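Local coordinates for putative cytoplasmic protein (Salmonella enterica subsp. enterica serovar Typhimurium, PDB 4J32) that probably hydrolyses peptidoglycan as the type VI secretion effector Tae4, a papain-like NlpC/P60 cysteine amidase that is bound by its immunity protein Tai4, at residues A[76-80]-A[90-95]; A[107-113]-A[166-172]. All blocks are in the same frame, centred on the assembly; numbering follows the deposited sequence.

How the interactions relate
Helix 93-103 opens inside interaction 1 and is the element that precedes strand 109-112 of interaction 2, so the two contacts follow one another along the chain, with centres about 21 Å apart and no touch between them. Both are partly buried. Interaction 1 joins a loop to the start of a helix, and its polar chemistry is irregular: a carboxylate, a water and a few side-chain faces replace repeated backbone pairing, and part of it is covered by the immunity protein. Interaction 2 is regular antiparallel strand pairing at an outer edge of the four-stranded sheet, with four exposed residues in segment 107-113 and no other protein chain of the assembly touching it.

Interaction 1. Residues A[76-80]-A[90-95]; sequences SPYAK and IYRVND
Ala79 sits against the phenol end of Tyr91, Ala79 CB lying 3.3 Å from Tyr91 OH, and the same methyl meets Arg92 NH1 at 3.5 Å; a small side chain suits a place where a ring and a guanidinium both come close. Tyr91 has its CG between the backbone N and the carbonyl carbon (chi1 57°), which brings the ring back toward the loop, where CE2 comes near Lys80 N. On the other flank, the side chains of Tyr78 and Asp95 run past one another with opposite headings, ring and carboxylate planes 59° apart, with Asp95 O over one face of the ring toward its rim. Ile90 CD1 reaches Tyr78 CB at 3.9 Å.

The backbones are linked mostly through Asp95 and a water. Asp95 OD2 takes a weak bond from Ala79 N (3.4 Å), and the water donates to both OD2 and Ala79 O while accepting from Arg92 N. Farther out, Lys80 bends at chi3 and chi4, and Lys80 NZ curls back to Ser76 O at 2.7 Å and Tyr78 O at 2.9 Å, both in their carbonyl planes. Its long chain thus joins the residues on the two sides of Pro77 in an inverse gamma turn, and NZ also bonds to Arg74 O just before it.

Tyr91 stacks on Phe53, whereas Arg92 turns its polar end to Leu44 and Gln49 of the immunity protein chain. A loop is thus packed on the N-terminal end of helix 93-103, with Arg92 at the N-cap, and this helix start forms part of the toxin-inhibitor interface of Tae4.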
loop_
_atom_site.group_PDB
_atom_site.type_symbol
_atom_site.label_atom_id
_atom_site.label_comp_id
_atom_site.label_asym_id
_atom_site.label_seq_id
_atom_site.Cartn_x
_atom_site.Cartn_y
_atom_site.Cartn_z
ATOM N N SER A 76 25.697 -23.702 -10.270
ATOM C CA SER A 76 25.919 -23.228 -8.903
ATOM C C SER A 76 24.566 -23.181 -8.171
ATOM O O SER A 76 23.580 -22.711 -8.746
ATOM C CB SER A 76 26.506 -21.810 -8.948
ATOM O OG SER A 76 27.157 -21.529 -7.727
ATOM N N PRO A 77 24.506 -23.682 -6.924
ATOM C CA PRO A 77 23.230 -23.790 -6.202
ATOM C C PRO A 77 22.722 -22.458 -5.626
ATOM O O PRO A 77 22.418 -22.386 -4.433
ATOM C CB PRO A 77 23.559 -24.779 -5.070
ATOM C CG PRO A 77 25.013 -24.532 -4.782
ATOM C CD PRO A 77 25.634 -24.217 -6.130
ATOM N N TYR A 78 22.636 -21.433 -6.477
ATOM C CA TYR A 78 22.195 -20.082 -6.101
ATOM C C TYR A 78 21.316 -19.512 -7.211
ATOM O O TYR A 78 21.575 -19.748 -8.394
ATOM C CB TYR A 78 23.408 -19.157 -5.901
ATOM C CG TYR A 78 24.375 -19.738 -4.892
ATOM C CD1 TYR A 78 24.070 -19.743 -3.529
ATOM C CD2 TYR A 78 25.556 -20.346 -5.315
ATOM C CE1 TYR A 78 24.944 -20.320 -2.595
ATOM C CE2 TYR A 78 26.439 -20.920 -4.395
ATOM C CZ TYR A 78 26.121 -20.895 -3.046
ATOM O OH TYR A 78 26.967 -21.473 -2.140
ATOM N N ALA A 79 20.288 -18.757 -6.829
ATOM C CA ALA A 79 19.416 -18.131 -7.810
ATOM C C ALA A 79 20.223 -17.153 -8.679
ATOM O O ALA A 79 21.007 -16.354 -8.167
ATOM C CB ALA A 79 18.242 -17.422 -7.109
ATOM N N LYS A 80 20.057 -17.231 -9.998
ATOM C CA LYS A 80 20.823 -16.370 -10.897
ATOM C C LYS A 80 20.053 -16.197 -12.199
ATOM O O LYS A 80 19.182 -17.005 -12.519
ATOM C CB LYS A 80 22.198 -16.989 -11.197
ATOM C CG LYS A 80 22.119 -18.307 -11.980
ATOM C CD LYS A 80 23.465 -19.074 -11.991
ATOM C CE LYS A 80 23.664 -19.934 -10.752
ATOM N NZ LYS A 80 22.725 -21.104 -10.734
ATOM N N ILE A 90 24.151 -13.656 -9.979
ATOM C CA ILE A 90 23.468 -13.875 -8.708
ATOM C C ILE A 90 22.839 -12.566 -8.236
ATOM O O ILE A 90 23.467 -11.509 -8.318
ATOM C CB ILE A 90 24.471 -14.464 -7.671
ATOM C CG1 ILE A 90 24.788 -15.933 -8.027
ATOM C CG2 ILE A 90 23.958 -14.290 -6.195
ATOM C CD1 ILE A 90 25.961 -16.542 -7.171
ATOM N N TYR A 91 21.603 -12.630 -7.749
ATOM C CA TYR A 91 20.857 -11.401 -7.458
ATOM C C TYR A 91 20.486 -11.205 -5.985
ATOM O O TYR A 91 19.873 -10.189 -5.620
ATOM C CB TYR A 91 19.645 -11.255 -8.392
ATOM C CG TYR A 91 18.647 -12.413 -8.365
ATOM C CD1 TYR A 91 17.645 -12.461 -7.407
ATOM C CD2 TYR A 91 18.709 -13.447 -9.309
ATOM C CE1 TYR A 91 16.701 -13.501 -7.381
ATOM C CE2 TYR A 91 17.767 -14.484 -9.303
ATOM C CZ TYR A 91 16.754 -14.492 -8.347
ATOM O OH TYR A 91 15.830 -15.508 -8.288
ATOM N N ARG A 92 20.846 -12.177 -5.149
ATOM C CA ARG A 92 20.675 -12.066 -3.696
ATOM C C ARG A 92 22.024 -11.904 -2.995
ATOM O O ARG A 92 22.985 -12.640 -3.270
ATOM C CB ARG A 92 19.941 -13.286 -3.127
ATOM C CG ARG A 92 18.501 -13.387 -3.623
ATOM C CD ARG A 92 17.776 -14.625 -3.039
ATOM N NE ARG A 92 16.338 -14.482 -3.266
ATOM C CZ ARG A 92 15.568 -15.309 -3.980
ATOM N NH1 ARG A 92 16.078 -16.420 -4.522
ATOM N NH2 ARG A 92 14.268 -15.041 -4.122
ATOM N N VAL A 93 22.069 -10.950 -2.071
ATOM C CA VAL A 93 23.249 -10.711 -1.245
ATOM C C VAL A 93 23.655 -11.964 -0.480
ATOM O O VAL A 93 24.824 -12.358 -0.515
ATOM C CB VAL A 93 23.028 -9.538 -0.264
ATOM C CG1 VAL A 93 24.266 -9.398 0.681
ATOM C CG2 VAL A 93 22.825 -8.239 -1.086
ATOM N N ASN A 94 22.695 -12.618 0.170
ATOM C CA ASN A 94 22.987 -13.797 0.973
ATOM C C ASN A 94 23.615 -14.898 0.097
ATOM O O ASN A 94 24.506 -15.634 0.538
ATOM C CB ASN A 94 21.721 -14.298 1.685
ATOM C CG ASN A 94 21.471 -13.598 3.033
ATOM O OD1 ASN A 94 22.366 -12.937 3.588
ATOM N ND2 ASN A 94 20.255 -13.783 3.594
ATOM N N ASP A 95 23.113 -15.014 -1.136
ATOM C CA ASP A 95 23.614 -16.017 -2.084
ATOM C C ASP A 95 25.028 -15.691 -2.532
ATOM O O ASP A 95 25.873 -16.579 -2.604
ATOM C CB ASP A 95 22.703 -16.152 -3.319
ATOM C CG ASP A 95 21.478 -17.010 -3.053
ATOM O OD1 ASP A 95 21.377 -17.637 -1.958
ATOM O OD2 ASP A 95 20.609 -17.070 -3.947
HETATM O O HOH W 1 20.706 -15.024 -5.842
#

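Interaction 2. Residues A[107-113]-A[166-172]; sequences PDLIVNN and EVGTLWI
Pro107 and Trp171 run alongside each other with the same heading, the proline CB resting over one face of the indole toward its rim. Thr169 CG2 stands over that same face and meets Pro107 CB at 3.5 Å, the two side chains crossing at a slant. A flat indole offers a broad surface to a compact proline ring, and with CG anti to the carbonyl carbon (chi1 -76°) the indole lies alongside Pro107, just before strand 109-112. Trp171 NE1 bonds to Gly105 O, while Leu100 and Thr101 of helix 93-103 also pack on the ring.

Asp108 meets Ile172 at about a right angle. Asp108 OD1 accepts a hydrogen bond from Ile172 N at 2.8 Å, on the anti side and 22° out of the carboxylate plane, and also forms a salt bridge with Arg16, so a short acidic side chain joins the strand end to the N-terminal region.

Along the strands the side chains alternate. Ile110 CG2 lies 3.8 Å from Val167 CG1, on the face that also carries Thr169; Leu109 CB and Leu170 CB meet at 4.1 Å on the other face, where Leu170 also packs on Ile126. Gly168, opposite Val111, brings no side chain to that second face.

Reciprocal backbone bonds join Leu109 with Leu170 and Val111 with Gly168, the bond from Gly168 N to Val111 O being 2.9 Å long. Asp108 and Leu109 both sit opposite Leu170, a classic beta bulge, and Leu170 O accepts from both amides, Asp108 N at 2.8 Å and Leu109 N at 3.3 Å. The pair forms an antiparallel edge of the four-stranded sheet, consistent with the sheet subdomain of the papain-like NlpC/P60 fold.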
loop_
_atom_site.group_PDB
_atom_site.type_symbol
_atom_site.label_atom_id
_atom_site.label_comp_id
_atom_site.label_asym_id
_atom_site.label_seq_id
_atom_site.Cartn_x
_atom_site.Cartn_y
_atom_site.Cartn_z
ATOM N N PRO A 107 39.280 -17.475 4.001
ATOM C CA PRO A 107 39.420 -16.014 4.084
ATOM C C PRO A 107 40.758 -15.644 4.683
ATOM O O PRO A 107 41.355 -16.419 5.453
ATOM C CB PRO A 107 38.308 -15.595 5.054
ATOM C CG PRO A 107 37.383 -16.765 5.158
ATOM C CD PRO A 107 38.196 -17.981 4.866
ATOM N N ASP A 108 41.243 -14.471 4.327
ATOM C CA ASP A 108 42.532 -14.023 4.825
ATOM C C ASP A 108 42.450 -13.227 6.114
ATOM O O ASP A 108 43.408 -13.198 6.877
ATOM C CB ASP A 108 43.228 -13.228 3.734
ATOM C CG ASP A 108 43.545 -14.097 2.544
ATOM O OD1 ASP A 108 42.893 -13.924 1.499
ATOM O OD2 ASP A 108 44.383 -15.017 2.696
ATOM N N LEU A 109 41.316 -12.564 6.320
ATOM C CA LEU A 109 41.028 -11.808 7.553
ATOM C C LEU A 109 39.565 -12.011 7.897
ATOM O O LEU A 109 38.683 -11.899 7.019
ATOM C CB LEU A 109 41.215 -10.301 7.322
ATOM C CG LEU A 109 42.309 -9.412 7.881
ATOM C CD1 LEU A 109 42.025 -7.959 7.505
ATOM C CD2 LEU A 109 42.446 -9.587 9.415
ATOM N N ILE A 110 39.305 -12.326 9.163
ATOM C CA ILE A 110 37.956 -12.320 9.728
ATOM C C ILE A 110 38.003 -11.446 10.976
ATOM O O ILE A 110 38.816 -11.690 11.870
ATOM C CB ILE A 110 37.440 -13.734 10.089
ATOM C CG1 ILE A 110 37.528 -14.686 8.870
ATOM C CG2 ILE A 110 35.997 -13.660 10.632
ATOM C CD1 ILE A 110 37.230 -16.170 9.231
ATOM N N VAL A 111 37.128 -10.434 11.032
ATOM C CA VAL A 111 37.170 -9.445 12.125
ATOM C C VAL A 111 35.788 -9.295 12.765
ATOM O O VAL A 111 34.832 -8.928 12.093
ATOM C CB VAL A 111 37.674 -8.032 11.610
ATOM C CG1 VAL A 111 37.881 -7.051 12.771
ATOM C CG2 VAL A 111 38.935 -8.151 10.762
ATOM N N ASN A 112 35.690 -9.599 14.060
ATOM C CA ASN A 112 34.460 -9.371 14.830
ATOM C C ASN A 112 34.316 -7.878 15.082
ATOM O O ASN A 112 35.316 -7.191 15.375
ATOM C CB ASN A 112 34.561 -10.106 16.186
ATOM C CG ASN A 112 33.216 -10.280 16.855
ATOM O OD1 ASN A 112 32.180 -10.340 16.186
ATOM N ND2 ASN A 112 33.224 -10.369 18.167
ATOM N N ASN A 113 33.082 -7.370 15.007
ATOM C CA ASN A 113 32.818 -5.946 15.256
ATOM C C ASN A 113 33.781 -5.048 14.492
ATOM O O ASN A 113 34.478 -4.228 15.111
ATOM C CB ASN A 113 32.869 -5.640 16.758
ATOM C CG ASN A 113 31.981 -6.553 17.559
ATOM O OD1 ASN A 113 30.808 -6.726 17.244
ATOM N ND2 ASN A 113 32.548 -7.182 18.581
ATOM N N GLU A 166 28.762 -6.545 12.301
ATOM C CA GLU A 166 29.025 -7.593 13.301
ATOM C C GLU A 166 30.299 -8.374 12.944
ATOM O O GLU A 166 31.137 -8.652 13.808
ATOM C CB GLU A 166 27.847 -8.577 13.353
ATOM C CG GLU A 166 26.545 -8.022 13.921
ATOM C CD GLU A 166 25.324 -8.664 13.275
ATOM O OE1 GLU A 166 25.441 -9.249 12.151
ATOM O OE2 GLU A 166 24.236 -8.537 13.859
ATOM N N VAL A 167 30.416 -8.755 11.666
ATOM C CA VAL A 167 31.582 -9.519 11.181
ATOM C C VAL A 167 32.021 -9.020 9.802
ATOM O O VAL A 167 31.186 -8.808 8.913
ATOM C CB VAL A 167 31.306 -11.053 11.069
ATOM C CG1 VAL A 167 32.635 -11.836 10.907
ATOM C CG2 VAL A 167 30.514 -11.586 12.247
ATOM N N GLY A 168 33.329 -8.831 9.626
ATOM C CA GLY A 168 33.891 -8.457 8.330
ATOM C C GLY A 168 34.909 -9.492 7.900
ATOM O O GLY A 168 35.723 -9.924 8.709
ATOM N N THR A 169 34.864 -9.867 6.622
ATOM C CA THR A 169 35.690 -10.941 6.077
ATOM C C THR A 169 36.327 -10.436 4.786
ATOM O O THR A 169 35.637 -9.872 3.930
ATOM C CB THR A 169 34.802 -12.177 5.763
ATOM O OG1 THR A 169 34.150 -12.604 6.960
ATOM C CG2 THR A 169 35.613 -13.358 5.176
ATOM N N LEU A 170 37.636 -10.640 4.655
ATOM C CA LEU A 170 38.349 -10.249 3.452
ATOM C C LEU A 170 39.028 -11.461 2.796
ATOM O O LEU A 170 39.713 -12.253 3.466
ATOM C CB LEU A 170 39.381 -9.153 3.782
ATOM C CG LEU A 170 40.177 -8.575 2.585
ATOM C CD1 LEU A 170 39.355 -7.589 1.759
ATOM C CD2 LEU A 170 41.473 -7.921 3.072
ATOM N N TRP A 171 38.798 -11.613 1.486
ATOM C CA TRP A 171 39.619 -12.516 0.661
ATOM C C TRP A 171 40.551 -11.636 -0.157
ATOM O O TRP A 171 40.090 -10.844 -0.970
ATOM C CB TRP A 171 38.744 -13.322 -0.311
ATOM C CG TRP A 171 37.984 -14.458 0.337
ATOM C CD1 TRP A 171 38.454 -15.701 0.604
ATOM C CD2 TRP A 171 36.625 -14.437 0.780
ATOM N NE1 TRP A 171 37.473 -16.465 1.209
ATOM C CE2 TRP A 171 36.333 -15.718 1.304
ATOM C CE3 TRP A 171 35.628 -13.468 0.776
ATOM C CZ2 TRP A 171 35.078 -16.049 1.837
ATOM C CZ3 TRP A 171 34.367 -13.798 1.306
ATOM C CH2 TRP A 171 34.111 -15.082 1.825
ATOM N N ILE A 172 41.851 -11.770 0.075
ATOM C CA ILE A 172 42.833 -10.951 -0.648
ATOM C C ILE A 172 42.852 -11.316 -2.131
ATOM O O ILE A 172 42.857 -12.515 -2.496
ATOM C CB ILE A 172 44.251 -11.104 -0.014
ATOM C CG1 ILE A 172 44.270 -10.458 1.386
ATOM C CG2 ILE A 172 45.335 -10.544 -0.922
ATOM C CD1 ILE A 172 45.579 -10.674 2.148
#